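Outer membrane protein YopM (Yersinia pestis, PDB 1JL5) is a type III-secreted leucine-rich repeat effector and virulence factor that probably alters host cell physiology and promotes bacterial survival in host tissues. Local coordinates at residues G181-E186 / D203-K208; A222-L227 / A244-L249. All blocks are in the same frame, centred on the assembly; numbering follows the deposited sequence.

Interaction 1 (G181-E186 / D203-K208)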
loop_
_atom_site.group_PDB
_atom_site.type_symbol
_atom_site.label_atom_id
_atom_site.label_comp_id
_atom_site.label_asym_id
_atom_site.label_seq_id
_atom_site.Cartn_x
_atom_site.Cartn_y
_atom_site.Cartn_z
ATOM N N GLY A 181 -9.317 4.383 -25.472
ATOM C CA GLY A 181 -9.250 4.839 -24.105
ATOM C C GLY A 181 -7.973 5.607 -23.852
ATOM O O GLY A 181 -7.010 5.512 -24.611
ATOM N N ASN A 182 -7.979 6.378 -22.773
ATOM C CA ASN A 182 -6.831 7.166 -22.378
ATOM C C ASN A 182 -6.351 8.058 -23.504
ATOM O O ASN A 182 -5.204 7.990 -23.950
ATOM C CB ASN A 182 -5.695 6.265 -21.905
ATOM C CG ASN A 182 -4.691 7.009 -21.043
ATOM O OD1 ASN A 182 -3.588 6.520 -20.788
ATOM N ND2 ASN A 182 -5.074 8.197 -20.579
ATOM N N ASN A 183 -7.264 8.883 -23.977
ATOM C CA ASN A 183 -6.964 9.841 -25.010
ATOM C C ASN A 183 -7.570 11.122 -24.489
ATOM O O ASN A 183 -7.768 11.258 -23.285
ATOM C CB ASN A 183 -7.584 9.410 -26.337
ATOM C CG ASN A 183 -6.649 8.531 -27.139
ATOM O OD1 ASN A 183 -5.669 9.014 -27.693
ATOM N ND2 ASN A 183 -6.928 7.235 -27.178
ATOM N N GLN A 184 -7.872 12.058 -25.373
ATOM C CA GLN A 184 -8.451 13.316 -24.938
ATOM C C GLN A 184 -9.723 13.523 -25.728
ATOM O O GLN A 184 -10.097 14.642 -26.070
ATOM C CB GLN A 184 -7.449 14.440 -25.185
ATOM C CG GLN A 184 -6.110 14.161 -24.523
ATOM C CD GLN A 184 -4.976 14.995 -25.084
ATOM O OE1 GLN A 184 -3.821 14.841 -24.681
ATOM N NE2 GLN A 184 -5.296 15.885 -26.017
ATOM N N LEU A 185 -10.388 12.413 -26.014
ATOM C CA LEU A 185 -11.620 12.451 -26.767
ATOM C C LEU A 185 -12.701 13.138 -25.956
ATOM O O LEU A 185 -12.935 12.807 -24.795
ATOM C CB LEU A 185 -12.066 11.034 -27.120
ATOM C CG LEU A 185 -11.039 10.197 -27.887
ATOM C CD1 LEU A 185 -11.606 8.806 -28.134
ATOM C CD2 LEU A 185 -10.687 10.887 -29.203
ATOM N N GLU A 186 -13.346 14.114 -26.572
ATOM C CA GLU A 186 -14.421 14.824 -25.915
ATOM C C GLU A 186 -15.703 14.232 -26.468
ATOM O O GLU A 186 -16.778 14.395 -25.906
ATOM C CB GLU A 186 -14.320 16.312 -26.217
ATOM C CG GLU A 186 -13.068 16.933 -25.637
ATOM C CD GLU A 186 -12.956 18.403 -25.944
ATOM O OE1 GLU A 186 -13.866 19.163 -25.548
ATOM O OE2 GLU A 186 -11.955 18.797 -26.583
ATOM N N ASP A 203 -12.587 4.593 -22.320
ATOM C CA ASP A 203 -12.390 5.032 -20.954
ATOM C C ASP A 203 -11.268 6.053 -20.950
ATOM O O ASP A 203 -10.516 6.172 -21.920
ATOM C CB ASP A 203 -11.971 3.858 -20.084
ATOM C CG ASP A 203 -10.746 3.158 -20.628
ATOM O OD1 ASP A 203 -10.843 2.576 -21.730
ATOM O OD2 ASP A 203 -9.689 3.204 -19.972
ATOM N N ASN A 204 -11.155 6.787 -19.854
ATOM C CA ASN A 204 -10.096 7.764 -19.716
ATOM C C ASN A 204 -10.003 8.723 -20.879
ATOM O O ASN A 204 -8.971 8.852 -21.528
ATOM C CB ASN A 204 -8.778 7.039 -19.526
ATOM C CG ASN A 204 -8.704 6.363 -18.190
ATOM O OD1 ASN A 204 -8.478 7.015 -17.178
ATOM N ND2 ASN A 204 -8.922 5.051 -18.169
ATOM N N ASN A 205 -11.114 9.386 -21.135
ATOM C CA ASN A 205 -11.201 10.383 -22.172
ATOM C C ASN A 205 -12.011 11.458 -21.503
ATOM O O ASN A 205 -12.167 11.428 -20.296
ATOM C CB ASN A 205 -11.907 9.810 -23.389
ATOM C CG ASN A 205 -10.969 9.015 -24.253
ATOM O OD1 ASN A 205 -10.028 9.572 -24.810
ATOM N ND2 ASN A 205 -11.200 7.709 -24.356
ATOM N N SER A 206 -12.517 12.413 -22.261
ATOM C CA SER A 206 -13.324 13.447 -21.643
ATOM C C SER A 206 -14.683 13.423 -22.283
ATOM O O SER A 206 -15.264 14.456 -22.597
ATOM C CB SER A 206 -12.656 14.808 -21.803
ATOM O OG SER A 206 -11.495 14.856 -20.989
ATOM N N LEU A 207 -15.188 12.214 -22.481
ATOM C CA LEU A 207 -16.497 12.048 -23.082
ATOM C C LEU A 207 -17.540 12.495 -22.070
ATOM O O LEU A 207 -17.521 12.070 -20.916
ATOM C CB LEU A 207 -16.721 10.583 -23.444
ATOM C CG LEU A 207 -15.705 9.986 -24.418
ATOM C CD1 LEU A 207 -16.032 8.519 -24.655
ATOM C CD2 LEU A 207 -15.734 10.765 -25.731
ATOM N N LYS A 208 -18.426 13.382 -22.501
ATOM C CA LYS A 208 -19.490 13.851 -21.634
ATOM C C LYS A 208 -20.663 12.942 -21.938
ATOM O O LYS A 208 -21.514 12.689 -21.086
ATOM C CB LYS A 208 -19.854 15.300 -21.931
ATOM C CG LYS A 208 -18.792 16.292 -21.510
ATOM C CD LYS A 208 -19.339 17.701 -21.568
ATOM C CE LYS A 208 -18.311 18.716 -21.112
ATOM N NZ LYS A 208 -18.883 20.094 -21.093
HETATM O O HOH W 1 -9.227 13.697 -21.613
HETATM O O HOH W 2 -19.076 13.607 -25.257
#
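N205 and L185 lie side by side in the buried part of the contact, both side chains pointing the same way into the repeat. N205 OD1, modelled a little too close to N183 and so less surely placed, appears to accept the backbone N-H of L185 (L185 N to N205 OD1 3.1 Å, 158° at the hydrogen) and, more weakly, that of N183. With CG swung beside its own backbone N (chi1 -82°), N205 brings the amide alongside L185, while ND2 bonds A180 and A202, the residues that follow the two strands. Asparagine suits the place because one flat group both accepts and donates. In return, S206 N donates to L185 O at 2.6 Å. On the buried side, L185 CB meets L207 CD2 at 3.9 Å, where branched leucines fill the interior.

The ends and the outer edge are looser and wetter. At N182 and N204 the CB atoms come to 4.0 Å and the amide planes are turned 66° apart, without stacking; a bound calcium ion lies about 3 Å from the N182 side chain. N204 ND2 bonds OD2 of its neighbour D203. One water joins N183 O to S206 OG, which also bonds H348 of the second subunit; at the far end another links E186 O to K208 N. The chemistry is that of an asparagine ladder: buried amides satisfy backbone polar groups in coils lacking regular strand pairing.

Interaction 2 (A222-L227 / A244-L249). With CA (calcium ion), chain B.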
loop_
_atom_site.group_PDB
_atom_site.type_symbol
_atom_site.label_atom_id
_atom_site.label_comp_id
_atom_site.label_asym_id
_atom_site.label_seq_id
_atom_site.Cartn_x
_atom_site.Cartn_y
_atom_site.Cartn_z
ATOM N N ALA A 222 -15.946 2.738 -20.763
ATOM C CA ALA A 222 -15.865 4.179 -20.918
ATOM C C ALA A 222 -15.744 4.812 -19.555
ATOM O O ALA A 222 -16.247 5.909 -19.313
ATOM C CB ALA A 222 -17.109 4.691 -21.632
ATOM N N GLY A 223 -15.079 4.101 -18.658
ATOM C CA GLY A 223 -14.886 4.626 -17.330
ATOM C C GLY A 223 -13.940 5.799 -17.419
ATOM O O GLY A 223 -13.244 5.989 -18.424
ATOM N N ASN A 224 -13.923 6.607 -16.372
ATOM C CA ASN A 224 -13.037 7.748 -16.326
ATOM C C ASN A 224 -13.178 8.724 -17.453
ATOM O O ASN A 224 -12.204 9.167 -18.054
ATOM C CB ASN A 224 -11.597 7.291 -16.232
ATOM C CG ASN A 224 -11.142 7.204 -14.823
ATOM O OD1 ASN A 224 -11.159 8.202 -14.108
ATOM N ND2 ASN A 224 -10.748 6.012 -14.393
ATOM N N ASN A 225 -14.420 9.039 -17.743
ATOM C CA ASN A 225 -14.733 10.025 -18.737
ATOM C C ASN A 225 -15.504 11.011 -17.896
ATOM O O ASN A 225 -15.326 11.060 -16.680
ATOM C CB ASN A 225 -15.592 9.407 -19.832
ATOM C CG ASN A 225 -14.754 8.809 -20.927
ATOM O OD1 ASN A 225 -14.079 9.529 -21.648
ATOM N ND2 ASN A 225 -14.765 7.491 -21.042
ATOM N N ILE A 226 -16.349 11.805 -18.516
ATOM C CA ILE A 226 -17.143 12.736 -17.745
ATOM C C ILE A 226 -18.555 12.567 -18.250
ATOM O O ILE A 226 -19.261 13.525 -18.539
ATOM C CB ILE A 226 -16.626 14.177 -17.907
ATOM C CG1 ILE A 226 -16.350 14.485 -19.377
ATOM C CG2 ILE A 226 -15.353 14.346 -17.086
ATOM C CD1 ILE A 226 -15.695 15.841 -19.593
ATOM N N LEU A 227 -18.939 11.300 -18.371
ATOM C CA LEU A 227 -20.262 10.937 -18.833
ATOM C C LEU A 227 -21.293 11.338 -17.803
ATOM O O LEU A 227 -21.270 10.860 -16.666
ATOM C CB LEU A 227 -20.336 9.435 -19.083
ATOM C CG LEU A 227 -19.400 8.944 -20.185
ATOM C CD1 LEU A 227 -19.501 7.433 -20.313
ATOM C CD2 LEU A 227 -19.766 9.631 -21.493
ATOM N N ALA A 244 -18.508 2.057 -16.848
ATOM C CA ALA A 244 -18.791 3.481 -16.923
ATOM C C ALA A 244 -18.395 4.042 -15.571
ATOM O O ALA A 244 -18.953 5.022 -15.082
ATOM C CB ALA A 244 -20.267 3.712 -17.199
ATOM N N ASP A 245 -17.422 3.379 -14.965
ATOM C CA ASP A 245 -16.905 3.782 -13.676
ATOM C C ASP A 245 -16.301 5.159 -13.841
ATOM O O ASP A 245 -16.025 5.600 -14.956
ATOM C CB ASP A 245 -15.803 2.831 -13.232
ATOM C CG ASP A 245 -14.694 2.725 -14.262
ATOM O OD1 ASP A 245 -14.933 2.114 -15.325
ATOM O OD2 ASP A 245 -13.595 3.268 -14.023
ATOM N N ASN A 246 -16.109 5.841 -12.723
ATOM C CA ASN A 246 -15.471 7.135 -12.743
ATOM C C ASN A 246 -16.006 8.099 -13.760
ATOM O O ASN A 246 -15.262 8.685 -14.542
ATOM C CB ASN A 246 -13.979 6.941 -12.945
ATOM C CG ASN A 246 -13.349 6.288 -11.765
ATOM O OD1 ASN A 246 -13.276 6.888 -10.699
ATOM N ND2 ASN A 246 -12.913 5.044 -11.924
ATOM N N ASN A 247 -17.314 8.260 -13.745
ATOM C CA ASN A 247 -17.944 9.195 -14.636
ATOM C C ASN A 247 -18.790 10.096 -13.777
ATOM O O ASN A 247 -18.530 10.242 -12.585
ATOM C CB ASN A 247 -18.768 8.458 -15.680
ATOM C CG ASN A 247 -17.918 7.995 -16.837
ATOM O OD1 ASN A 247 -17.347 8.815 -17.550
ATOM N ND2 ASN A 247 -17.808 6.684 -17.018
ATOM N N LEU A 248 -19.795 10.708 -14.379
ATOM C CA LEU A 248 -20.660 11.606 -13.646
ATOM C C LEU A 248 -22.074 11.081 -13.716
ATOM O O LEU A 248 -23.027 11.840 -13.845
ATOM C CB LEU A 248 -20.572 12.998 -14.256
ATOM C CG LEU A 248 -19.157 13.564 -14.174
ATOM C CD1 LEU A 248 -19.056 14.838 -14.997
ATOM C CD2 LEU A 248 -18.818 13.821 -12.718
ATOM N N LEU A 249 -22.201 9.765 -13.626
ATOM C CA LEU A 249 -23.504 9.133 -13.688
ATOM C C LEU A 249 -24.268 9.294 -12.390
ATOM O O LEU A 249 -23.727 9.056 -11.313
ATOM C CB LEU A 249 -23.344 7.652 -14.007
ATOM C CG LEU A 249 -22.596 7.334 -15.299
ATOM C CD1 LEU A 249 -22.538 5.818 -15.487
ATOM C CD2 LEU A 249 -23.289 8.010 -16.480
HETATM CA CA CA B . -12.492 7.616 -8.965
HETATM O O HOH W 3 -13.601 1.771 -17.552
HETATM O O HOH W 4 -11.621 3.417 -15.918
HETATM O O HOH W 5 -10.454 7.038 -9.636
HETATM O O HOH W 6 -12.589 5.742 -7.801
HETATM O O HOH W 7 -12.415 9.850 -9.596
#
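N247 supplies the main polar interactions between these two turns. Its ND2 reaches A222 O across the contact at 2.9 Å, nearly straight at 171°, and also bonds A244 O in its own turn. N225 ND2, which also bonds A202 O, approaches A222 O from the opposite face, so that buried carbonyl is gripped by two amides. N247 OD1, whose position is less certain, appears to accept L227 N at 3.1 Å and, weakly, N225 N; asparagine fits because its amide can serve both repeats. L248 N closes the far end on L227 O at 2.7 Å.

The amides of N224 and N246 stack, their planes 9° apart and N224 OD1 3.3 Å from N246 CB. N246 ND2 uses the anti lone pair of D245 OD2, which helps to fix the amide's rotation, and OD1 binds the calcium ion at 2.0 Å. Three waters, D266 of the same chain and N326 of the second subunit also bind that metal.

Apolar contacts are I226 CB with L248 CD1 at 3.8 Å and L227 CB with L249 CD2 at 4.2 Å, branched side chains suited to buried positions. The two segments lie in the loops that follow strands 219-221 and 241-243 of the parallel array and run on to 241-243 and 261-263.

Interactions 1 and 2 join successive turns of one solenoid, LRR 6 to LRR 7 and LRR 8 to LRR 9, with centres about 9 Å apart. The backbones of 203-208 and 222-227 are linked directly: N204 N probably bonds G223 O and L207 O probably accepts I226 N, each at 2.7 Å. N225 carries the ladder across, its OD1 accepting L207 N and its ND2 bonding A202 O. Interaction 2 is the more buried, with I226 and L248 where interaction 1 has Q184 and S206; interaction 1 ends in charged E186 and K208. Both touch the second subunit, interaction 1 through a serine-histidine bond, interaction 2 through shared calcium, a lysine bond and apolar packing.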